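Local structure of (R)-specific secondary-alkylsulfatase (Pseudomonas sp., 4AXH) at residues 33-38 against 527-532; 479-484 against 502-507; 572-577 against 612-617. The protein hydrolyses (R)-secondary-alkyl sulfates to (S)-alcohols and sulfate with strict inversion of configuration, as a homodimeric zinc-dependent enzyme of the metallo-beta-lactamase superfamily. All coordinates share one frame; numbering follows the deposited sequence.

Contact 1. Residues 33-38 against 527-532; sequences DSKPAS and ELRHGV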
ATOM      1  N   ASP A  33      19.340 -34.029   6.012  1.00 69.86           N
ATOM      2  CA  ASP A  33      20.645 -33.373   5.930  1.00 69.62           C
ATOM      3  C   ASP A  33      20.693 -32.360   4.773  1.00 70.14           C
ATOM      4  O   ASP A  33      19.944 -32.501   3.807  1.00 68.96           O
ATOM      5  CB  ASP A  33      21.773 -34.424   5.790  1.00 72.62           C
ATOM      6  CG  ASP A  33      21.580 -35.702   6.610  1.00 89.79           C
ATOM      7  OD1 ASP A  33      20.744 -36.555   6.199  1.00 96.93           O
ATOM      8  OD2 ASP A  33      22.278 -35.861   7.649  1.00 90.39           O
ATOM      9  N   SER A  34      21.576 -31.337   4.876  1.00 64.82           N
ATOM     10  CA  SER A  34      21.762 -30.300   3.851  1.00 63.03           C
ATOM     11  C   SER A  34      22.368 -30.885   2.546  1.00 63.53           C
ATOM     12  O   SER A  34      23.592 -31.031   2.412  1.00 62.02           O
ATOM     13  CB  SER A  34      22.605 -29.145   4.389  1.00 66.69           C
ATOM     14  OG  SER A  34      22.783 -28.125   3.416  1.00 77.11           O
ATOM     15  N   LYS A  35      21.476 -31.225   1.596  1.00 58.26           N
ATOM     16  CA  LYS A  35      21.802 -31.812   0.286  1.00 56.88           C
ATOM     17  C   LYS A  35      22.746 -30.905  -0.524  1.00 60.11           C
ATOM     18  O   LYS A  35      22.599 -29.682  -0.445  1.00 61.08           O
ATOM     19  CB  LYS A  35      20.525 -32.081  -0.514  1.00 57.91           C
ATOM     20  CG  LYS A  35      19.409 -32.723   0.301  1.00 66.10           C
ATOM     21  CD  LYS A  35      19.486 -34.256   0.344  1.00 62.01           C
ATOM     22  CE  LYS A  35      19.412 -34.838   1.735  1.00 40.94           C
ATOM     23  NZ  LYS A  35      18.137 -34.494   2.418  1.00 53.03           N
ATOM     24  N   PRO A  36      23.728 -31.455  -1.286  1.00 53.15           N
ATOM     25  CA  PRO A  36      24.614 -30.570  -2.059  1.00 51.53           C
ATOM     26  C   PRO A  36      23.946 -30.078  -3.353  1.00 49.43           C
ATOM     27  O   PRO A  36      22.741 -30.305  -3.575  1.00 46.29           O
ATOM     28  CB  PRO A  36      25.838 -31.461  -2.325  1.00 53.53           C
ATOM     29  CG  PRO A  36      25.260 -32.851  -2.437  1.00 57.36           C
ATOM     30  CD  PRO A  36      24.042 -32.884  -1.540  1.00 53.35           C
ATOM     31  N   ALA A  37      24.735 -29.394  -4.203  1.00 44.13           N
ATOM     32  CA  ALA A  37      24.237 -28.863  -5.469  1.00 43.02           C
ATOM     33  C   ALA A  37      23.875 -30.006  -6.416  1.00 50.67           C
ATOM     34  O   ALA A  37      24.666 -30.945  -6.622  1.00 51.04           O
ATOM     35  CB  ALA A  37      25.282 -27.961  -6.109  1.00 42.59           C
ATOM     36  N   SER A  38      22.660 -29.944  -6.977  1.00 47.30           N
ATOM     37  CA  SER A  38      22.233 -30.937  -7.943  1.00 46.25           C
ATOM     38  C   SER A  38      22.970 -30.662  -9.270  1.00 52.99           C
ATOM     39  O   SER A  38      23.644 -29.629  -9.404  1.00 52.55           O
ATOM     40  CB  SER A  38      20.717 -30.913  -8.109  1.00 46.29           C
ATOM     41  OG  SER A  38      20.264 -29.860  -8.937  1.00 47.18           O
ATOM     42  N   GLU A 527      13.434 -24.963   9.110  1.00 44.30           N
ATOM     43  CA  GLU A 527      12.214 -25.176   9.904  1.00 43.54           C
ATOM     44  C   GLU A 527      11.332 -26.317   9.397  1.00 50.96           C
ATOM     45  O   GLU A 527      10.624 -26.936  10.197  1.00 52.46           O
ATOM     46  CB  GLU A 527      11.379 -23.901  10.041  1.00 43.81           C
ATOM     47  CG  GLU A 527      11.987 -22.757  10.844  1.00 39.95           C
ATOM     48  CD  GLU A 527      11.033 -21.596  11.100  1.00 56.47           C
ATOM     49  OE1 GLU A 527       9.884 -21.623  10.595  1.00 66.66           O
ATOM     50  OE2 GLU A 527      11.422 -20.669  11.844  1.00 37.57           O
ATOM     51  N   LEU A 528      11.366 -26.598   8.074  1.00 47.30           N
ATOM     52  CA  LEU A 528      10.580 -27.687   7.475  1.00 45.63           C
ATOM     53  C   LEU A 528      11.140 -28.997   7.966  1.00 53.21           C
ATOM     54  O   LEU A 528      10.391 -29.912   8.286  1.00 54.86           O
ATOM     55  CB  LEU A 528      10.658 -27.641   5.949  1.00 44.04           C
ATOM     56  CG  LEU A 528       9.632 -26.773   5.265  1.00 45.88           C
ATOM     57  CD1 LEU A 528      10.060 -26.471   3.834  1.00 45.26           C
ATOM     58  CD2 LEU A 528       8.209 -27.393   5.343  1.00 42.68           C
ATOM     59  N   ARG A 529      12.469 -29.064   8.059  1.00 50.15           N
ATOM     60  CA  ARG A 529      13.206 -30.213   8.526  1.00 50.34           C
ATOM     61  C   ARG A 529      13.094 -30.374  10.046  1.00 61.40           C
ATOM     62  O   ARG A 529      12.851 -31.482  10.523  1.00 63.17           O
ATOM     63  CB  ARG A 529      14.675 -30.091   8.109  1.00 44.77           C
ATOM     64  CG  ARG A 529      14.899 -30.428   6.646  1.00 46.18           C
ATOM     65  CD  ARG A 529      16.202 -29.869   6.135  1.00 52.51           C
ATOM     66  NE  ARG A 529      16.382 -30.173   4.715  1.00 61.64           N
ATOM     67  CZ  ARG A 529      17.413 -29.765   3.982  1.00 67.81           C
ATOM     68  NH1 ARG A 529      18.374 -29.025   4.528  1.00 53.74           N
ATOM     69  NH2 ARG A 529      17.491 -30.090   2.699  1.00 47.37           N
ATOM     70  N   HIS A 530      13.259 -29.279  10.800  1.00 60.45           N
ATOM     71  CA  HIS A 530      13.272 -29.309  12.257  1.00 61.38           C
ATOM     72  C   HIS A 530      12.115 -28.535  12.886  1.00 70.06           C
ATOM     73  O   HIS A 530      11.117 -29.147  13.272  1.00 71.03           O
ATOM     74  CB  HIS A 530      14.664 -28.899  12.786  1.00 62.14           C
ATOM     75  CG  HIS A 530      15.790 -29.543  12.022  1.00 66.23           C
ATOM     76  ND1 HIS A 530      16.157 -30.864  12.246  1.00 68.70           N
ATOM     77  CD2 HIS A 530      16.539 -29.057  11.004  1.00 68.52           C
ATOM     78  CE1 HIS A 530      17.137 -31.121  11.391  1.00 68.17           C
ATOM     79  NE2 HIS A 530      17.400 -30.067  10.619  1.00 68.47           N
ATOM     80  N   GLY A 531      12.216 -27.214  12.931  1.00 68.78           N
ATOM     81  CA  GLY A 531      11.179 -26.363  13.502  1.00 69.44           C
ATOM     82  C   GLY A 531      11.741 -25.103  14.121  1.00 77.49           C
ATOM     83  O   GLY A 531      12.917 -24.783  13.923  1.00 76.26           O
ATOM     84  N   VAL A 532      10.904 -24.393  14.877  1.00 79.47           N
ATOM     85  CA  VAL A 532      11.261 -23.123  15.512  1.00 82.49           C
ATOM     86  C   VAL A 532      12.001 -23.275  16.879  1.00 95.49           C
ATOM     87  O   VAL A 532      11.477 -23.953  17.763  1.00 94.41           O
ATOM     88  CB  VAL A 532      10.071 -22.108  15.483  1.00 85.72           C
ATOM     89  CG1 VAL A 532       8.809 -22.652  16.151  1.00 85.56           C
ATOM     90  CG2 VAL A 532      10.449 -20.759  16.066  1.00 85.46           C
TER
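Asp33 and Arg529 bring the two backbones nearest each other, their CA atoms 8.5 Å apart, where an irregular stretch near the start of the modelled chain passes the last turn of helix 515-529. One long side chain spans that gap. Arg529 points toward residues 33-38 and runs extended from CG to NE, with chi3 at -178°, which carries its guanidinium up to the backbone of Asp33 and Ser34. The carbonyl oxygen of Asp33 lies over one face of the guanidinium, displaced toward its rim, with Asp33 O 3.6 Å from Arg529 NH2; this is contact without a hydrogen bond. NH1 of Arg529 approaches CA of Ser34 at 3.7 Å. On the NH2 side, CG of Lys35 comes within 4.0 Å of Arg529 NH2, and the bends in the lysine chain return NZ to the carbonyl of its own stretch in a weak hydrogen bond, Lys35 NZ to Asp33 O, 3.0 Å. The two cationic ends, Lys35 NZ and Arg529 NH2, are 4.5 Å apart, yet both form salt bridges to Asp503 OD1, which probably makes up for their closeness. Arg529 NH1 pairs with Glu506 OE2, an oxygen that also hydrogen-bonds to Ser34 OG. The guanidinium is thus gripped at both terminal nitrogens by acids of helix 495-511, which should fix its rotation. This is an irregular N-terminal arm laid on a helical domain, tied by a charged cluster to two successive helices of the alkylsulfatase dimerisation region.

Contact 2. Residues 479-484 against 502-507; sequences WAVQLG and ADAMEQ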
ATOM      1  N   TRP A 479       8.076 -25.514  -9.066  1.00 56.18           N
ATOM      2  CA  TRP A 479       6.815 -26.246  -9.063  1.00 56.72           C
ATOM      3  C   TRP A 479       6.790 -27.237  -7.908  1.00 58.07           C
ATOM      4  O   TRP A 479       5.773 -27.340  -7.226  1.00 57.06           O
ATOM      5  CB  TRP A 479       6.522 -26.893 -10.418  1.00 56.57           C
ATOM      6  CG  TRP A 479       5.250 -27.692 -10.451  1.00 58.53           C
ATOM      7  CD1 TRP A 479       5.137 -29.042 -10.621  1.00 61.65           C
ATOM      8  CD2 TRP A 479       3.914 -27.199 -10.241  1.00 58.20           C
ATOM      9  NE1 TRP A 479       3.811 -29.420 -10.539  1.00 60.95           N
ATOM     10  CE2 TRP A 479       3.041 -28.308 -10.328  1.00 61.71           C
ATOM     11  CE3 TRP A 479       3.368 -25.924 -10.027  1.00 59.19           C
ATOM     12  CZ2 TRP A 479       1.658 -28.182 -10.212  1.00 60.82           C
ATOM     13  CZ3 TRP A 479       1.998 -25.804  -9.883  1.00 60.94           C
ATOM     14  CH2 TRP A 479       1.158 -26.924  -9.970  1.00 61.70           C
ATOM     15  N   ALA A 480       7.927 -27.892  -7.633  1.00 53.00           N
ATOM     16  CA  ALA A 480       8.069 -28.798  -6.503  1.00 52.85           C
ATOM     17  C   ALA A 480       7.599 -28.144  -5.179  1.00 58.54           C
ATOM     18  O   ALA A 480       6.775 -28.746  -4.498  1.00 60.15           O
ATOM     19  CB  ALA A 480       9.506 -29.253  -6.376  1.00 53.49           C
ATOM     20  N   VAL A 481       8.050 -26.897  -4.859  1.00 53.30           N
ATOM     21  CA  VAL A 481       7.653 -26.176  -3.638  1.00 52.44           C
ATOM     22  C   VAL A 481       6.171 -25.843  -3.565  1.00 56.09           C
ATOM     23  O   VAL A 481       5.629 -25.781  -2.466  1.00 55.66           O
ATOM     24  CB  VAL A 481       8.538 -24.971  -3.224  1.00 55.71           C
ATOM     25  CG1 VAL A 481       9.987 -25.384  -3.026  1.00 55.59           C
ATOM     26  CG2 VAL A 481       8.428 -23.823  -4.206  1.00 55.53           C
ATOM     27  N   GLN A 482       5.518 -25.636  -4.717  1.00 53.37           N
ATOM     28  CA  GLN A 482       4.081 -25.361  -4.766  1.00 54.06           C
ATOM     29  C   GLN A 482       3.280 -26.605  -4.349  1.00 59.18           C
ATOM     30  O   GLN A 482       2.320 -26.466  -3.599  1.00 58.23           O
ATOM     31  CB  GLN A 482       3.661 -24.860  -6.150  1.00 55.48           C
ATOM     32  CG  GLN A 482       3.961 -23.385  -6.369  1.00 71.93           C
ATOM     33  CD  GLN A 482       2.874 -22.501  -5.816  1.00 97.49           C
ATOM     34  OE1 GLN A 482       1.694 -22.642  -6.154  1.00 92.70           O
ATOM     35  NE2 GLN A 482       3.252 -21.557  -4.969  1.00 93.02           N
ATOM     36  N   LEU A 483       3.705 -27.825  -4.795  1.00 56.35           N
ATOM     37  CA  LEU A 483       3.076 -29.103  -4.423  1.00 55.92           C
ATOM     38  C   LEU A 483       3.322 -29.390  -2.944  1.00 61.03           C
ATOM     39  O   LEU A 483       2.366 -29.647  -2.204  1.00 61.88           O
ATOM     40  CB  LEU A 483       3.598 -30.287  -5.270  1.00 55.78           C
ATOM     41  CG  LEU A 483       3.375 -30.288  -6.801  1.00 60.20           C
ATOM     42  CD1 LEU A 483       3.420 -31.671  -7.351  1.00 61.59           C
ATOM     43  CD2 LEU A 483       2.014 -29.739  -7.190  1.00 60.39           C
ATOM     44  N   GLY A 484       4.592 -29.302  -2.535  1.00 56.05           N
ATOM     45  CA  GLY A 484       5.048 -29.500  -1.163  1.00 55.24           C
ATOM     46  C   GLY A 484       4.338 -28.641  -0.139  1.00 58.56           C
ATOM     47  O   GLY A 484       4.079 -29.109   0.965  1.00 58.80           O
ATOM     48  N   ALA A 502      11.771 -29.049   1.642  1.00 52.88           N
ATOM     49  CA  ALA A 502      12.967 -28.405   2.187  1.00 51.41           C
ATOM     50  C   ALA A 502      14.123 -28.547   1.214  1.00 54.47           C
ATOM     51  O   ALA A 502      14.863 -27.580   1.020  1.00 55.46           O
ATOM     52  CB  ALA A 502      13.329 -29.000   3.530  1.00 51.57           C
ATOM     53  N   ASP A 503      14.237 -29.718   0.553  1.00 48.36           N
ATOM     54  CA  ASP A 503      15.285 -30.030  -0.431  1.00 47.74           C
ATOM     55  C   ASP A 503      15.181 -29.145  -1.674  1.00 48.26           C
ATOM     56  O   ASP A 503      16.199 -28.640  -2.151  1.00 46.73           O
ATOM     57  CB  ASP A 503      15.255 -31.530  -0.828  1.00 50.37           C
ATOM     58  CG  ASP A 503      15.937 -32.513   0.140  1.00 66.94           C
ATOM     59  OD1 ASP A 503      16.186 -32.133   1.313  1.00 76.48           O
ATOM     60  OD2 ASP A 503      16.233 -33.660  -0.283  1.00 67.50           O
ATOM     61  N   ALA A 504      13.947 -28.951  -2.180  1.00 43.28           N
ATOM     62  CA  ALA A 504      13.622 -28.133  -3.344  1.00 41.71           C
ATOM     63  C   ALA A 504      13.845 -26.645  -3.062  1.00 42.87           C
ATOM     64  O   ALA A 504      14.400 -25.977  -3.935  1.00 42.95           O
ATOM     65  CB  ALA A 504      12.197 -28.383  -3.786  1.00 42.38           C
ATOM     66  N   MET A 505      13.439 -26.140  -1.848  1.00 36.27           N
ATOM     67  CA  MET A 505      13.639 -24.753  -1.356  1.00 34.44           C
ATOM     68  C   MET A 505      15.118 -24.445  -1.279  1.00 39.03           C
ATOM     69  O   MET A 505      15.543 -23.386  -1.713  1.00 39.06           O
ATOM     70  CB  MET A 505      13.081 -24.576   0.057  1.00 35.98           C
ATOM     71  CG  MET A 505      11.650 -24.147   0.096  1.00 38.34           C
ATOM     72  SD  MET A 505      11.386 -23.004   1.463  1.00 41.02           S
ATOM     73  CE  MET A 505       9.596 -23.048   1.534  1.00 37.60           C
ATOM     74  N   GLU A 506      15.897 -25.382  -0.703  1.00 35.78           N
ATOM     75  CA  GLU A 506      17.341 -25.330  -0.529  1.00 35.79           C
ATOM     76  C   GLU A 506      18.050 -25.117  -1.864  1.00 43.02           C
ATOM     77  O   GLU A 506      18.983 -24.309  -1.925  1.00 46.62           O
ATOM     78  CB  GLU A 506      17.793 -26.636   0.124  1.00 37.41           C
ATOM     79  CG  GLU A 506      19.274 -26.748   0.418  1.00 50.39           C
ATOM     80  CD  GLU A 506      19.573 -27.954   1.275  1.00 59.36           C
ATOM     81  OE1 GLU A 506      19.591 -29.087   0.736  1.00 43.08           O
ATOM     82  OE2 GLU A 506      19.674 -27.769   2.509  1.00 43.82           O
ATOM     83  N   GLN A 507      17.606 -25.836  -2.930  1.00 38.14           N
ATOM     84  CA  GLN A 507      18.131 -25.747  -4.297  1.00 36.69           C
ATOM     85  C   GLN A 507      17.806 -24.378  -4.869  1.00 37.88           C
ATOM     86  O   GLN A 507      18.668 -23.799  -5.524  1.00 37.90           O
ATOM     87  CB  GLN A 507      17.575 -26.869  -5.206  1.00 38.23           C
ATOM     88  CG  GLN A 507      18.081 -28.303  -4.903  1.00 24.07           C
ATOM     89  CD  GLN A 507      19.580 -28.486  -4.941  1.00 50.05           C
ATOM     90  OE1 GLN A 507      20.244 -28.215  -5.948  1.00 38.14           O
ATOM     91  NE2 GLN A 507      20.139 -29.026  -3.852  1.00 58.79           N
TER
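An apolar helix-helix contact joins Val481 and Ala480 of helix 477-490 to Ala504 and Met505 of helix 495-511, inside the alkylsulfatase dimerisation region. The two helices follow each other in the chain and form an antiparallel hairpin, consistent with the kinship of this region to the TPR clan. Over the short segments their axes approach to 8.8 Å, with 146° between their directions. The helices are nearest at Val481 and Ala504, whose CA atoms are 6.3 Å apart. Ala504 points its methyl into the interface, where CB lies 3.8 Å from CB of Ala480 and equally far from CG1 of Val481. Val481 buries the most surface of the four; with CG1 beside its own backbone N (chi1 -57°), that methyl is brought over the start of the Met505 side chain. Val481 CG1 lies 3.7 Å from Met505 CG and equally near Met505 N. The valine and methionine side chains cross at about a right angle, and the methionine chain bends at chi2; the side chain also packs on Tyr521 of helix 515-529 and on Pro439 of the second subunit. Away from the hairpin interface, Trp479 meets Tyr454 of the second subunit edge-to-face, while Gln482 OE1 accepts a hydrogen bond from the hydroxyl of that tyrosine. Between the segments themselves no hydrogen bond or charge pair occurs. The contact therefore rests on burial of apolar groups, and at its centre the methyls of Ala480 and Ala504 let the two helices come close together.

Contact 3. Residues 572-577 against 612-617; sequences LNWVFE and PTLDQI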
ATOM      1  N   LEU A 572     -12.824   4.544  30.281  1.00 90.59           N
ATOM      2  CA  LEU A 572     -11.732   4.731  31.228  1.00 89.82           C
ATOM      3  C   LEU A 572     -10.968   6.006  30.924  1.00 92.27           C
ATOM      4  O   LEU A 572     -10.321   6.091  29.881  1.00 93.25           O
ATOM      5  CB  LEU A 572     -10.754   3.523  31.186  1.00 90.06           C
ATOM      6  CG  LEU A 572     -11.311   2.084  31.374  1.00 95.21           C
ATOM      7  CD1 LEU A 572     -11.786   1.483  30.041  1.00 95.54           C
ATOM      8  CD2 LEU A 572     -10.246   1.165  31.958  1.00 97.80           C
ATOM      9  N   ASN A 573     -11.034   7.000  31.824  1.00 85.99           N
ATOM     10  CA  ASN A 573     -10.236   8.216  31.703  1.00 84.09           C
ATOM     11  C   ASN A 573      -8.865   7.906  32.291  1.00 84.20           C
ATOM     12  O   ASN A 573      -8.759   7.146  33.256  1.00 84.00           O
ATOM     13  CB  ASN A 573     -10.861   9.388  32.448  1.00 86.81           C
ATOM     14  CG  ASN A 573     -11.959  10.073  31.684  1.00126.95           C
ATOM     15  OD1 ASN A 573     -12.071   9.963  30.456  1.00123.80           O
ATOM     16  ND2 ASN A 573     -12.780  10.829  32.397  1.00123.94           N
ATOM     17  N   TRP A 574      -7.820   8.452  31.673  1.00 77.00           N
ATOM     18  CA  TRP A 574      -6.430   8.293  32.080  1.00 74.58           C
ATOM     19  C   TRP A 574      -5.833   9.690  32.155  1.00 77.22           C
ATOM     20  O   TRP A 574      -6.024  10.497  31.231  1.00 77.82           O
ATOM     21  CB  TRP A 574      -5.666   7.429  31.063  1.00 72.30           C
ATOM     22  CG  TRP A 574      -6.052   5.984  31.059  1.00 72.26           C
ATOM     23  CD1 TRP A 574      -7.170   5.429  30.505  1.00 75.05           C
ATOM     24  CD2 TRP A 574      -5.293   4.900  31.601  1.00 71.78           C
ATOM     25  NE1 TRP A 574      -7.179   4.069  30.718  1.00 74.44           N
ATOM     26  CE2 TRP A 574      -6.023   3.712  31.360  1.00 75.57           C
ATOM     27  CE3 TRP A 574      -4.050   4.813  32.252  1.00 72.90           C
ATOM     28  CZ2 TRP A 574      -5.563   2.455  31.762  1.00 74.55           C
ATOM     29  CZ3 TRP A 574      -3.599   3.568  32.660  1.00 74.25           C
ATOM     30  CH2 TRP A 574      -4.356   2.408  32.424  1.00 74.79           C
ATOM     31  N   VAL A 575      -5.166  10.003  33.278  1.00 71.15           N
ATOM     32  CA  VAL A 575      -4.564  11.318  33.491  1.00 69.44           C
ATOM     33  C   VAL A 575      -3.139  11.191  33.921  1.00 73.98           C
ATOM     34  O   VAL A 575      -2.841  10.510  34.900  1.00 73.36           O
ATOM     35  CB  VAL A 575      -5.420  12.372  34.271  1.00 72.18           C
ATOM     36  CG1 VAL A 575      -6.769  11.815  34.745  1.00 72.08           C
ATOM     37  CG2 VAL A 575      -4.653  13.046  35.408  1.00 71.49           C
ATOM     38  N   PHE A 576      -2.250  11.788  33.134  1.00 72.30           N
ATOM     39  CA  PHE A 576      -0.814  11.736  33.338  1.00 73.21           C
ATOM     40  C   PHE A 576      -0.294  13.097  33.785  1.00 81.61           C
ATOM     41  O   PHE A 576      -0.087  13.995  32.965  1.00 81.49           O
ATOM     42  CB  PHE A 576      -0.120  11.241  32.056  1.00 74.72           C
ATOM     43  CG  PHE A 576      -0.436   9.816  31.670  1.00 75.47           C
ATOM     44  CD1 PHE A 576      -1.540   9.521  30.875  1.00 77.63           C
ATOM     45  CD2 PHE A 576       0.393   8.774  32.061  1.00 77.87           C
ATOM     46  CE1 PHE A 576      -1.820   8.202  30.495  1.00 80.47           C
ATOM     47  CE2 PHE A 576       0.114   7.458  31.682  1.00 79.11           C
ATOM     48  CZ  PHE A 576      -0.993   7.180  30.902  1.00 78.54           C
ATOM     49  N   GLU A 577      -0.126  13.247  35.103  1.00 82.30           N
ATOM     50  CA  GLU A 577       0.314  14.471  35.779  1.00 84.77           C
ATOM     51  C   GLU A 577       1.662  15.010  35.294  1.00 91.74           C
ATOM     52  O   GLU A 577       1.803  16.223  35.096  1.00 92.10           O
ATOM     53  CB  GLU A 577       0.271  14.317  37.320  1.00 86.87           C
ATOM     54  CG  GLU A 577       0.889  13.033  37.882  1.00101.93           C
ATOM     55  CD  GLU A 577       0.009  12.090  38.702  1.00122.21           C
ATOM     56  OE1 GLU A 577      -1.230  12.087  38.508  1.00113.63           O
ATOM     57  OE2 GLU A 577       0.572  11.332  39.528  1.00107.74           O
ATOM     58  N   PRO A 612       6.446   7.281  33.734  1.00 84.54           N
ATOM     59  CA  PRO A 612       7.373   6.264  34.273  1.00 84.00           C
ATOM     60  C   PRO A 612       6.686   5.102  35.009  1.00 86.73           C
ATOM     61  O   PRO A 612       7.148   3.972  34.869  1.00 85.48           O
ATOM     62  CB  PRO A 612       8.340   7.066  35.157  1.00 85.78           C
ATOM     63  CG  PRO A 612       7.713   8.398  35.356  1.00 90.42           C
ATOM     64  CD  PRO A 612       6.821   8.641  34.190  1.00 85.94           C
ATOM     65  N   THR A 613       5.549   5.361  35.720  1.00 83.45           N
ATOM     66  CA  THR A 613       4.782   4.303  36.397  1.00 82.99           C
ATOM     67  C   THR A 613       4.037   3.452  35.372  1.00 84.69           C
ATOM     68  O   THR A 613       4.078   2.231  35.480  1.00 83.81           O
ATOM     69  CB  THR A 613       3.891   4.807  37.562  1.00 92.50           C
ATOM     70  OG1 THR A 613       2.730   5.468  37.064  1.00 94.51           O
ATOM     71  CG2 THR A 613       4.646   5.674  38.575  1.00 89.77           C
ATOM     72  N   LEU A 614       3.415   4.086  34.344  1.00 81.02           N
ATOM     73  CA  LEU A 614       2.717   3.380  33.251  1.00 81.27           C
ATOM     74  C   LEU A 614       3.696   2.440  32.580  1.00 86.68           C
ATOM     75  O   LEU A 614       3.351   1.287  32.325  1.00 85.59           O
ATOM     76  CB  LEU A 614       2.126   4.355  32.198  1.00 81.17           C
ATOM     77  CG  LEU A 614       1.400   3.723  30.988  1.00 85.26           C
ATOM     78  CD1 LEU A 614      -0.067   3.409  31.296  1.00 85.03           C
ATOM     79  CD2 LEU A 614       1.495   4.619  29.768  1.00 87.10           C
ATOM     80  N   ASP A 615       4.934   2.932  32.343  1.00 85.26           N
ATOM     81  CA  ASP A 615       6.044   2.203  31.734  1.00 85.60           C
ATOM     82  C   ASP A 615       6.378   0.948  32.529  1.00 88.89           C
ATOM     83  O   ASP A 615       6.559  -0.110  31.922  1.00 89.62           O
ATOM     84  CB  ASP A 615       7.287   3.108  31.586  1.00 88.10           C
ATOM     85  CG  ASP A 615       7.199   4.199  30.527  1.00 99.09           C
ATOM     86  OD1 ASP A 615       6.717   3.904  29.397  1.00106.95           O
ATOM     87  OD2 ASP A 615       7.685   5.322  30.793  1.00 98.61           O
ATOM     88  N   GLN A 616       6.419   1.056  33.878  1.00 83.85           N
ATOM     89  CA  GLN A 616       6.695  -0.057  34.792  1.00 82.93           C
ATOM     90  C   GLN A 616       5.630  -1.149  34.712  1.00 85.21           C
ATOM     91  O   GLN A 616       5.978  -2.331  34.735  1.00 84.82           O
ATOM     92  CB  GLN A 616       6.851   0.437  36.229  1.00 84.27           C
ATOM     93  CG  GLN A 616       8.227   0.986  36.540  1.00103.89           C
ATOM     94  CD  GLN A 616       8.302   1.394  37.982  1.00129.66           C
ATOM     95  OE1 GLN A 616       8.511   0.562  38.873  1.00127.92           O
ATOM     96  NE2 GLN A 616       8.090   2.678  38.244  1.00122.16           N
ATOM     97  N   ILE A 617       4.340  -0.755  34.594  1.00 81.42           N
ATOM     98  CA  ILE A 617       3.202  -1.683  34.452  1.00 81.76           C
ATOM     99  C   ILE A 617       3.236  -2.322  33.057  1.00 89.97           C
ATOM    100  O   ILE A 617       2.944  -3.511  32.930  1.00 90.64           O
ATOM    101  CB  ILE A 617       1.831  -1.012  34.768  1.00 84.03           C
ATOM    102  CG1 ILE A 617       1.811  -0.435  36.187  1.00 84.15           C
ATOM    103  CG2 ILE A 617       0.649  -1.979  34.576  1.00 84.13           C
ATOM    104  CD1 ILE A 617       1.070   0.869  36.301  1.00 91.03           C
TER
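Leu614, which gives up the most surface here, projects from helix 611-618 toward Phe576 and Trp574 on strand 570-576. Its CG is anti to the backbone N (chi1 179°), and the side chain extends from the helix so that CD2 meets Phe576 while CD1 touches both Phe576 and Trp574. Leu614 CD2 lies 3.7 Å from Phe576 CE2, approaching the ring obliquely. CB of Leu614 lies at the edge of the same ring and in its plane, also 3.7 Å from Phe576 CE2. The other methyl, Leu614 CD1, reaches the far end of the indole, 3.8 Å from Trp574 CZ3, and remains 3.9 Å from Phe576 CZ. Both aromatic side chains cross the leucine at about a right angle. Trp574 and Phe576 are two residues apart on the strand, so their side chains emerge on the same face of the five-stranded mixed sheet, and the helix covers that face. This sheet with helices packed upon it belongs to the C-terminal domain, whose sequence family is placed in the SCP2 clan. Leu609, on the adjacent parallel strand 605-609, touches all three side chains and brings the neighbouring strand into the same apolar layer. Trp574 also packs against Leu642 and Phe646 of helix 640-646, and its ring meets that of Phe553 with the planes inclined at about 55°.

In the fold
Contacts 1 and 2 are neighbours, their centres about 11 Å apart, and contact 2 is nested in the chain between the two segments of contact 1. Helix 495-511 serves both: Ala504 and Met505 enter the hairpin, while Asp503 and Glu506 meet Arg529 and the N-terminal segment. The link is largely ionic, with Arg529 NH1 2.7 Å from Glu506 OE2 and Arg529 NH2 2.8 Å from Asp503 OD1. Contact 3 belongs to the separate C-terminal domain, its centre about 48 Å from that of contact 1 and 51 Å from that of contact 2. All three lie away from the zinc and sulfate sites.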